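Local coordinates for 35 kDa hemin binding protein (Porphyromonas gingivalis, PDB 5Y1A) that probably binds hemin, and joins a thioredoxin-like domain to a beta-sandwich domain in a virulence-associated protein secreted by Porphyromonas gingivalis, at residues A[42-47]-A[77-82]; A[181-186]-A[206-211]. All coordinates share one frame; numbering follows the deposited sequence. Where two conformers were deposited one is given.

Both contacts are largely buried strand pairs, but in different sheets: the centre of contact 2 lies about 3 Å from the chain centre, that of contact 1 about 16 Å out. Contact 1 joins 34-44 to 73-79 in parallel within the thioredoxin fold; contact 2 joins 179-186 to 207-220 in an antiparallel sheet. They meet directly: probable hydrogen bonds run from Phe77 N to His206 O (2.9 Å) and from Val208 N to Phe77 O (3.0 Å). Contact 1 mixes a buried core with a polar loop end where Trp47 and Asn81 are exposed. Contact 2 is more uniformly apolar and is deformed by beta bulges instead of ending in side-chain hydrogen bonds.

Contact 1: A[42-47]-A[77-82]; sequences VFTAEW and FVHYND
Thr44 and His79 close a parallel strand pair of the thioredoxin fold, in which 42-44 runs beside 77-79 with the strand axes here 33° apart. The segments are joined by Val78 N to Val42 O (2.7 Å), Thr44 N to Val78 O and Tyr80 N to Thr44 O, the regular bonding of parallel strands. Thr44 lies against Cys51 of helix 51-63, the second cysteine of a probable CxxC motif.

His79 can be followed outward. Its CB and CG pass Thr44 O only loosely, and CG comes near the Thr44 methyl. Beyond them, CD2 and NE2 lie beneath that methyl: Thr44 CG2 is 3.5 Å from His79 NE2 and sits over the ring face in a CH-pi contact. The chi1 of -168° sets Thr44 OG1 opposite the backbone N and leaves CG2 as the branch over the imidazole. CE1 reaches Glu46 CG, while ND1 gives a nearly straight bond of 2.6 Å to Asp82 OD2, which lies in the ring plane and uses its syn lone pair. The same oxygen takes Glu46 N on its anti lone pair at 2.8 Å. Two donors therefore grip OD2, and the Glu46 bond ties the loop after one strand to the loop after the other. Asp82 OD1 caps Ile84 N at the start of helix 83-87, and the Glu46 carboxylate is held by Ile192 N and Asn193 N.

On the same sheet face, Val42 CB lies over the Phe77 ring, 4.0 Å from its centroid; on the other face, Val78 CB meets the edge of the Phe43 ring. At the exposed end, the Trp47 indole reaches Asn81 through a weak hydrogen bond, Trp47 NE1 to Asn81 O 2.8 Å, bent to 126° at the hydrogen.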
ATOM      1  N   VAL A  42      -2.501 -13.040  -1.104  1.00  8.10           N
ATOM      2  CA  VAL A  42      -3.456 -13.790  -1.903  1.00  8.57           C
ATOM      3  C   VAL A  42      -3.214 -13.565  -3.389  1.00  8.78           C
ATOM      4  O   VAL A  42      -3.060 -12.424  -3.851  1.00  9.95           O
ATOM      5  CB  VAL A  42      -4.897 -13.352  -1.603  1.00  8.48           C
ATOM      6  CG1 VAL A  42      -5.916 -14.291  -2.363  1.00  7.79           C
ATOM      7  CG2 VAL A  42      -5.102 -13.306  -0.082  1.00  9.06           C
ATOM      8  N   PHE A  43      -3.226 -14.663  -4.142  1.00  9.06           N
ATOM      9  CA  PHE A  43      -2.881 -14.628  -5.573  1.00  9.06           C
ATOM     10  C   PHE A  43      -4.136 -14.769  -6.416  1.00  9.29           C
ATOM     11  O   PHE A  43      -4.887 -15.729  -6.281  1.00  9.57           O
ATOM     12  CB  PHE A  43      -1.831 -15.717  -5.844  1.00  9.00           C
ATOM     13  CG  PHE A  43      -0.718 -15.666  -4.850  1.00  9.65           C
ATOM     14  CD1 PHE A  43       0.072 -14.516  -4.731  1.00  8.69           C
ATOM     15  CD2 PHE A  43      -0.493 -16.730  -3.970  1.00  8.02           C
ATOM     16  CE1 PHE A  43       1.060 -14.436  -3.719  1.00  9.99           C
ATOM     17  CE2 PHE A  43       0.505 -16.654  -2.973  1.00 11.26           C
ATOM     18  CZ  PHE A  43       1.282 -15.521  -2.867  1.00 10.03           C
ATOM     19  N   THR A  44      -4.367 -13.776  -7.274  1.00  9.96           N
ATOM     20  CA  THR A  44      -5.682 -13.587  -7.871  1.00  9.26           C
ATOM     21  C   THR A  44      -5.591 -12.925  -9.254  1.00  9.73           C
ATOM     22  O   THR A  44      -4.548 -12.363  -9.629  1.00  9.31           O
ATOM     23  CB  THR A  44      -6.569 -12.742  -6.898  1.00 10.20           C
ATOM     24  OG1 THR A  44      -7.940 -12.766  -7.319  1.00 10.43           O
ATOM     25  CG2 THR A  44      -6.082 -11.282  -6.817  1.00  9.92           C
ATOM     26  N   ALA A  45      -6.683 -12.986 -10.010  1.00 10.01           N
ATOM     27  CA  ALA A  45      -6.786 -12.252 -11.277  1.00 10.20           C
ATOM     28  C   ALA A  45      -8.210 -11.899 -11.635  1.00 10.52           C
ATOM     29  O   ALA A  45      -9.144 -12.608 -11.258  1.00 11.01           O
ATOM     30  CB  ALA A  45      -6.138 -13.033 -12.408  1.00 10.82           C
ATOM     31  N   GLU A  46      -8.363 -10.830 -12.411  1.00 10.49           N
ATOM     32  CA  GLU A  46      -9.695 -10.348 -12.800  1.00 11.45           C
ATOM     33  C   GLU A  46     -10.431 -11.313 -13.732  1.00 11.23           C
ATOM     34  O   GLU A  46     -11.671 -11.346 -13.760  1.00 12.06           O
ATOM     35  CB  GLU A  46      -9.581  -8.949 -13.393  1.00 11.47           C
ATOM     36  CG  GLU A  46      -9.325  -7.906 -12.283  1.00 11.65           C
ATOM     37  CD  GLU A  46      -9.225  -6.475 -12.792  1.00 12.17           C
ATOM     38  OE1 GLU A  46      -9.111  -6.298 -14.024  1.00 12.50           O
ATOM     39  OE2 GLU A  46      -9.230  -5.536 -11.949  1.00 11.67           O
ATOM     40  N   TRP A  47      -9.663 -12.125 -14.459  1.00 11.21           N
ATOM     41  CA  TRP A  47     -10.242 -13.145 -15.353  1.00 11.70           C
ATOM     42  C   TRP A  47     -10.622 -14.439 -14.622  1.00 12.20           C
ATOM     43  O   TRP A  47     -11.266 -15.329 -15.204  1.00 12.55           O
ATOM     44  CB  TRP A  47      -9.292 -13.444 -16.535  1.00 11.76           C
ATOM     45  CG  TRP A  47      -7.870 -13.783 -16.106  1.00 12.20           C
ATOM     46  CD1 TRP A  47      -6.770 -12.977 -16.214  1.00 12.77           C
ATOM     47  CD2 TRP A  47      -7.410 -15.006 -15.489  1.00 14.20           C
ATOM     48  NE1 TRP A  47      -5.659 -13.624 -15.708  1.00 13.07           N
ATOM     49  CE2 TRP A  47      -6.021 -14.867 -15.268  1.00 13.41           C
ATOM     50  CE3 TRP A  47      -8.039 -16.211 -15.114  1.00 12.61           C
ATOM     51  CZ2 TRP A  47      -5.247 -15.872 -14.645  1.00 12.17           C
ATOM     52  CZ3 TRP A  47      -7.276 -17.211 -14.528  1.00 13.19           C
ATOM     53  CH2 TRP A  47      -5.887 -17.032 -14.293  1.00 12.89           C
ATOM     54  N   PHE A  77      -3.752  -8.621  -1.762  1.00  9.27           N
ATOM     55  CA  PHE A  77      -4.112  -9.356  -2.977  1.00  8.83           C
ATOM     56  C   PHE A  77      -3.139  -8.930  -4.057  1.00  8.56           C
ATOM     57  O   PHE A  77      -3.000  -7.732  -4.331  1.00  9.02           O
ATOM     58  CB  PHE A  77      -5.553  -9.071  -3.404  1.00  9.45           C
ATOM     59  CG  PHE A  77      -6.573  -9.716  -2.502  1.00 10.16           C
ATOM     60  CD1 PHE A  77      -7.253 -10.872  -2.911  1.00 10.33           C
ATOM     61  CD2 PHE A  77      -6.837  -9.181  -1.232  1.00  9.70           C
ATOM     62  CE1 PHE A  77      -8.175 -11.518  -2.054  1.00  8.78           C
ATOM     63  CE2 PHE A  77      -7.768  -9.795  -0.375  1.00 10.54           C
ATOM     64  CZ  PHE A  77      -8.441 -10.968  -0.778  1.00 11.52           C
ATOM     65  N   VAL A  78      -2.490  -9.920  -4.675  1.00  8.01           N
ATOM     66  CA  VAL A  78      -1.440  -9.693  -5.669  1.00  7.61           C
ATOM     67  C   VAL A  78      -1.977 -10.215  -6.991  1.00  8.64           C
ATOM     68  O   VAL A  78      -2.300 -11.402  -7.111  1.00  8.33           O
ATOM     69  CB  VAL A  78      -0.157 -10.478  -5.312  1.00  6.48           C
ATOM     70  CG1 VAL A  78       0.893 -10.291  -6.405  1.00  7.72           C
ATOM     71  CG2 VAL A  78       0.418 -10.033  -3.939  1.00  6.85           C
ATOM     72  N   HIS A  79      -2.105  -9.322  -7.965  1.00  9.02           N
ATOM     73  CA  HIS A  79      -2.699  -9.674  -9.254  1.00  9.57           C
ATOM     74  C   HIS A  79      -1.662 -10.135 -10.263  1.00  9.83           C
ATOM     75  O   HIS A  79      -0.541  -9.642 -10.249  1.00 10.19           O
ATOM     76  CB  HIS A  79      -3.450  -8.472  -9.802  1.00  9.77           C
ATOM     77  CG  HIS A  79      -4.820  -8.314  -9.219  1.00 10.00           C
ATOM     78  ND1 HIS A  79      -5.962  -8.607  -9.924  1.00  9.70           N
ATOM     79  CD2 HIS A  79      -5.224  -7.956  -7.975  1.00 11.22           C
ATOM     80  CE1 HIS A  79      -7.016  -8.414  -9.152  1.00 10.27           C
ATOM     81  NE2 HIS A  79      -6.598  -8.027  -7.962  1.00  8.64           N
ATOM     82  N   TYR A  80      -2.045 -11.065 -11.143  1.00  9.81           N
ATOM     83  CA  TYR A  80      -1.158 -11.459 -12.230  1.00 11.01           C
ATOM     84  C   TYR A  80      -1.871 -11.700 -13.549  1.00 11.01           C
ATOM     85  O   TYR A  80      -2.995 -12.232 -13.585  1.00 11.01           O
ATOM     86  CB  TYR A  80      -0.322 -12.682 -11.848  1.00 11.54           C
ATOM     87  CG  TYR A  80       0.872 -12.891 -12.760  1.00 11.57           C
ATOM     88  CD1 TYR A  80       1.893 -11.945 -12.790  1.00 12.58           C
ATOM     89  CD2 TYR A  80       0.998 -14.034 -13.556  1.00 13.68           C
ATOM     90  CE1 TYR A  80       2.999 -12.090 -13.587  1.00 16.75           C
ATOM     91  CE2 TYR A  80       2.149 -14.197 -14.397  1.00 13.47           C
ATOM     92  CZ  TYR A  80       3.134 -13.202 -14.377  1.00 15.23           C
ATOM     93  OH  TYR A  80       4.291 -13.239 -15.128  1.00 18.01           O
ATOM     94  N   ASN A  81      -1.197 -11.338 -14.647  1.00 10.21           N
ATOM     95  CA  ASN A  81      -1.760 -11.566 -15.999  1.00 10.86           C
ATOM     96  C   ASN A  81      -3.147 -10.953 -16.185  1.00 10.22           C
ATOM     97  O   ASN A  81      -4.066 -11.593 -16.712  1.00 10.86           O
ATOM     98  CB  ASN A  81      -1.750 -13.046 -16.396  1.00 10.13           C
ATOM     99  CG  ASN A  81      -0.367 -13.533 -16.808  1.00 10.49           C
ATOM    100  OD1 ASN A  81       0.554 -12.735 -16.929  1.00 11.22           O
ATOM    101  ND2 ASN A  81      -0.216 -14.846 -16.993  1.00 10.58           N
ATOM    102  N   ASP A  82      -3.300  -9.712 -15.740  1.00 10.19           N
ATOM    103  CA  ASP A  82      -4.583  -9.040 -15.883  1.00 10.17           C
ATOM    104  C   ASP A  82      -4.410  -7.537 -16.027  1.00 10.99           C
ATOM    105  O   ASP A  82      -3.293  -7.070 -16.164  1.00 10.02           O
ATOM    106  CB  ASP A  82      -5.587  -9.457 -14.773  1.00 10.43           C
ATOM    107  CG  ASP A  82      -5.285  -8.858 -13.385  1.00 10.80           C
ATOM    108  OD1 ASP A  82      -4.361  -8.021 -13.250  1.00 10.73           O
ATOM    109  OD2 ASP A  82      -6.012  -9.242 -12.438  1.00 10.97           O
TER

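Contact 2: A[181-186]-A[206-211]; sequences TAYVLK and HTVLMI
Four backbone hydrogen bonds hold Val184 and Lys186 to the antiparallel strand that starts at Thr207, the outermost of a four-strand sheet consistent with the beta-sandwich domain, and their pattern reveals two beta bulges. Val184 N donates to Met210 O (3.0 Å), but Val184 O accepts from Leu209 N, also at 3.0 Å: Leu209 and Met210 both face Val184 in a classic bulge. The Lys186 backbone exchanges two bonds with Thr207, Lys186 N to Thr207 O (2.9 Å) and Thr207 N to Lys186 O; His206 and Thr207 both face Lys186, a G1 bulge. The bond from Leu209 N is straight, 173° at the hydrogen; that from Val184 N reaches Met210 O from above the carbonyl plane. Tyr183 CA and Leu185 CA add CA-H...O contacts to Met210 O and Thr207 O.

The apolar contacts fall on two faces. On one, Val208 CG2 touches both Tyr183 and Leu185. It stands over the phenol face, 4.1 Å from the ring centroid in a CH-pi contact, and meets Leu185 CD2 at a tight 3.5 Å. Ile211 lies alongside Tyr183, Ile211 CG1 3.8 Å from Tyr183 CD1. With chi1 -54°, Ile211 CG1 is turned beside the backbone N, leaving CG2 to meet Thr181 CG2. Leu94 of helix 89-102 covers Tyr183, Val208 and Ile211.

On the other face Met210 runs beside Val184, Met210 CB 3.9 Å from Val184 CG2. The bulge also brings Leu209 CD1 against Lys186 CB.

Polar side-chain ends find partners in other elements: Tyr183 OH bonds Glu41, and Thr181 OG1 bonds His252. Cohesion between these strands thus rests on main-chain bonds and buried hydrocarbon, whereas side-chain polar groups tie the pair to its surroundings, including the thioredoxin-fold strand 34-44.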
ATOM      1  N   THR A 181       9.733  -5.015   3.424  1.00  8.37           N
ATOM      2  CA  THR A 181       8.901  -4.758   2.248  1.00  8.91           C
ATOM      3  C   THR A 181       7.715  -3.906   2.682  1.00  9.80           C
ATOM      4  O   THR A 181       7.133  -4.132   3.749  1.00  9.50           O
ATOM      5  CB  THR A 181       8.451  -6.087   1.586  1.00  9.38           C
ATOM      6  OG1 THR A 181       9.605  -6.742   1.039  1.00  8.19           O
ATOM      7  CG2 THR A 181       7.461  -5.842   0.457  1.00 11.69           C
ATOM      8  N   ALA A 182       7.351  -2.929   1.858  1.00  8.34           N
ATOM      9  CA  ALA A 182       6.140  -2.151   2.132  1.00  8.85           C
ATOM     10  C   ALA A 182       5.287  -2.074   0.863  1.00  9.31           C
ATOM     11  O   ALA A 182       5.806  -1.866  -0.267  1.00  8.83           O
ATOM     12  CB  ALA A 182       6.487  -0.751   2.650  1.00  8.08           C
ATOM     13  N   TYR A 183       3.984  -2.219   1.069  1.00  8.55           N
ATOM     14  CA  TYR A 183       2.990  -2.127   0.012  1.00  9.02           C
ATOM     15  C   TYR A 183       2.069  -0.930   0.246  1.00  9.63           C
ATOM     16  O   TYR A 183       1.730  -0.598   1.397  1.00  9.97           O
ATOM     17  CB  TYR A 183       2.075  -3.376  -0.021  1.00  9.24           C
ATOM     18  CG  TYR A 183       2.733  -4.711  -0.261  1.00  8.72           C
ATOM     19  CD1 TYR A 183       3.919  -4.826  -1.007  1.00  7.47           C
ATOM     20  CD2 TYR A 183       2.120  -5.886   0.204  1.00  8.55           C
ATOM     21  CE1 TYR A 183       4.486  -6.112  -1.247  1.00  8.06           C
ATOM     22  CE2 TYR A 183       2.667  -7.140  -0.023  1.00  8.82           C
ATOM     23  CZ  TYR A 183       3.855  -7.253  -0.742  1.00  9.70           C
ATOM     24  OH  TYR A 183       4.400  -8.511  -0.958  1.00  7.73           O
ATOM     25  N   VAL A 184       1.671  -0.289  -0.856  1.00  9.60           N
ATOM     26  CA  VAL A 184       0.486   0.571  -0.832  1.00  9.16           C
ATOM     27  C   VAL A 184      -0.701  -0.286  -1.315  1.00  9.84           C
ATOM     28  O   VAL A 184      -0.662  -0.851  -2.413  1.00  9.29           O
ATOM     29  CB  VAL A 184       0.641   1.828  -1.709  1.00  9.11           C
ATOM     30  CG1 VAL A 184      -0.608   2.739  -1.504  1.00  8.63           C
ATOM     31  CG2 VAL A 184       1.937   2.607  -1.320  1.00 10.34           C
ATOM     32  N   LEU A 185      -1.735  -0.365  -0.477  1.00  9.04           N
ATOM     33  CA  LEU A 185      -2.902  -1.236  -0.669  1.00  9.17           C
ATOM     34  C   LEU A 185      -4.103  -0.359  -0.952  1.00  9.56           C
ATOM     35  O   LEU A 185      -4.288   0.633  -0.276  1.00 10.53           O
ATOM     36  CB  LEU A 185      -3.158  -2.085   0.598  1.00  9.79           C
ATOM     37  CG  LEU A 185      -1.961  -2.962   1.002  1.00  9.90           C
ATOM     38  CD1 LEU A 185      -2.245  -3.672   2.337  1.00 11.62           C
ATOM     39  CD2 LEU A 185      -1.664  -3.976  -0.102  1.00 10.00           C
ATOM     40  N   LYS A 186      -4.897  -0.724  -1.952  0.50  9.83           N
ATOM     41  CA  LYS A 186      -6.082   0.054  -2.350  0.50  9.83           C
ATOM     42  C   LYS A 186      -7.344  -0.742  -2.025  0.50  9.95           C
ATOM     43  O   LYS A 186      -7.478  -1.898  -2.453  0.50 10.05           O
ATOM     44  CB  LYS A 186      -6.027   0.371  -3.844  0.50 10.58           C
ATOM     45  CG  LYS A 186      -7.173   1.264  -4.360  0.50 11.12           C
ATOM     46  CD  LYS A 186      -7.059   2.685  -3.810  0.50 11.52           C
ATOM     47  CE  LYS A 186      -8.240   3.577  -4.217  0.50 13.25           C
ATOM     48  NZ  LYS A 186      -9.452   3.333  -3.395  0.50 14.81           N
ATOM     49  N   HIS A 206      -7.899  -4.464  -0.329  1.00  9.41           N
ATOM     50  CA  HIS A 206      -6.556  -4.786   0.175  1.00 10.08           C
ATOM     51  C   HIS A 206      -5.613  -5.148  -0.996  1.00 10.20           C
ATOM     52  O   HIS A 206      -4.815  -6.074  -0.898  1.00 10.05           O
ATOM     53  CB  HIS A 206      -6.627  -5.959   1.184  1.00 10.54           C
ATOM     54  CG  HIS A 206      -7.758  -5.846   2.160  1.00 12.48           C
ATOM     55  ND1 HIS A 206      -7.849  -4.816   3.072  1.00 12.38           N
ATOM     56  CD2 HIS A 206      -8.848  -6.632   2.365  1.00 11.29           C
ATOM     57  CE1 HIS A 206      -8.947  -4.968   3.797  1.00 13.70           C
ATOM     58  NE2 HIS A 206      -9.578  -6.049   3.377  1.00 10.42           N
ATOM     59  N   THR A 207      -5.696  -4.383  -2.088  1.00  9.28           N
ATOM     60  CA  THR A 207      -5.056  -4.792  -3.345  1.00 10.38           C
ATOM     61  C   THR A 207      -3.711  -4.072  -3.529  1.00  9.56           C
ATOM     62  O   THR A 207      -3.631  -2.849  -3.438  1.00  9.42           O
ATOM     63  CB  THR A 207      -6.035  -4.545  -4.490  1.00 12.09           C
ATOM     64  OG1 THR A 207      -7.171  -5.401  -4.283  1.00 12.25           O
ATOM     65  CG2 THR A 207      -5.411  -4.842  -5.870  1.00 11.98           C
ATOM     66  N   VAL A 208      -2.646  -4.839  -3.752  1.00  8.45           N
ATOM     67  CA  VAL A 208      -1.327  -4.232  -3.876  1.00  8.47           C
ATOM     68  C   VAL A 208      -1.190  -3.450  -5.186  1.00  7.56           C
ATOM     69  O   VAL A 208      -1.345  -4.025  -6.253  1.00  8.31           O
ATOM     70  CB  VAL A 208      -0.214  -5.289  -3.827  1.00  7.50           C
ATOM     71  CG1 VAL A 208       1.140  -4.594  -3.970  1.00  9.53           C
ATOM     72  CG2 VAL A 208      -0.292  -6.073  -2.509  1.00  9.58           C
ATOM     73  N   LEU A 209      -0.926  -2.150  -5.101  1.00  8.02           N
ATOM     74  CA  LEU A 209      -0.640  -1.368  -6.316  1.00  8.31           C
ATOM     75  C   LEU A 209       0.767  -0.826  -6.395  1.00  8.24           C
ATOM     76  O   LEU A 209       1.219  -0.441  -7.513  1.00  8.14           O
ATOM     77  CB  LEU A 209      -1.617  -0.190  -6.484  1.00  8.22           C
ATOM     78  CG  LEU A 209      -3.082  -0.638  -6.584  1.00  7.58           C
ATOM     79  CD1 LEU A 209      -3.935   0.629  -6.834  1.00 10.86           C
ATOM     80  CD2 LEU A 209      -3.338  -1.714  -7.666  1.00  8.40           C
ATOM     81  N   MET A 210       1.423  -0.728  -5.235  1.00  7.49           N
ATOM     82  CA  MET A 210       2.817  -0.283  -5.176  1.00  7.68           C
ATOM     83  C   MET A 210       3.633  -1.102  -4.191  1.00  8.21           C
ATOM     84  O   MET A 210       3.125  -1.533  -3.147  1.00  9.10           O
ATOM     85  CB  MET A 210       2.944   1.214  -4.795  1.00  6.46           C
ATOM     86  CG  MET A 210       2.086   2.181  -5.619  1.00  7.27           C
ATOM     87  SD  MET A 210       2.250   3.944  -5.076  1.00  4.11           S
ATOM     88  CE  MET A 210       3.951   4.271  -5.490  1.00 15.07           C
ATOM     89  N   ILE A 211       4.908  -1.275  -4.517  1.00  8.01           N
ATOM     90  CA  ILE A 211       5.895  -1.879  -3.620  1.00  8.40           C
ATOM     91  C   ILE A 211       6.996  -0.827  -3.482  1.00  9.29           C
ATOM     92  O   ILE A 211       7.605  -0.407  -4.483  1.00  8.19           O
ATOM     93  CB  ILE A 211       6.479  -3.235  -4.171  1.00  8.67           C
ATOM     94  CG1 ILE A 211       5.338  -4.232  -4.528  1.00 10.09           C
ATOM     95  CG2 ILE A 211       7.456  -3.852  -3.144  1.00  9.24           C
ATOM     96  CD1 ILE A 211       4.795  -4.172  -5.972  1.00  6.99           C
TER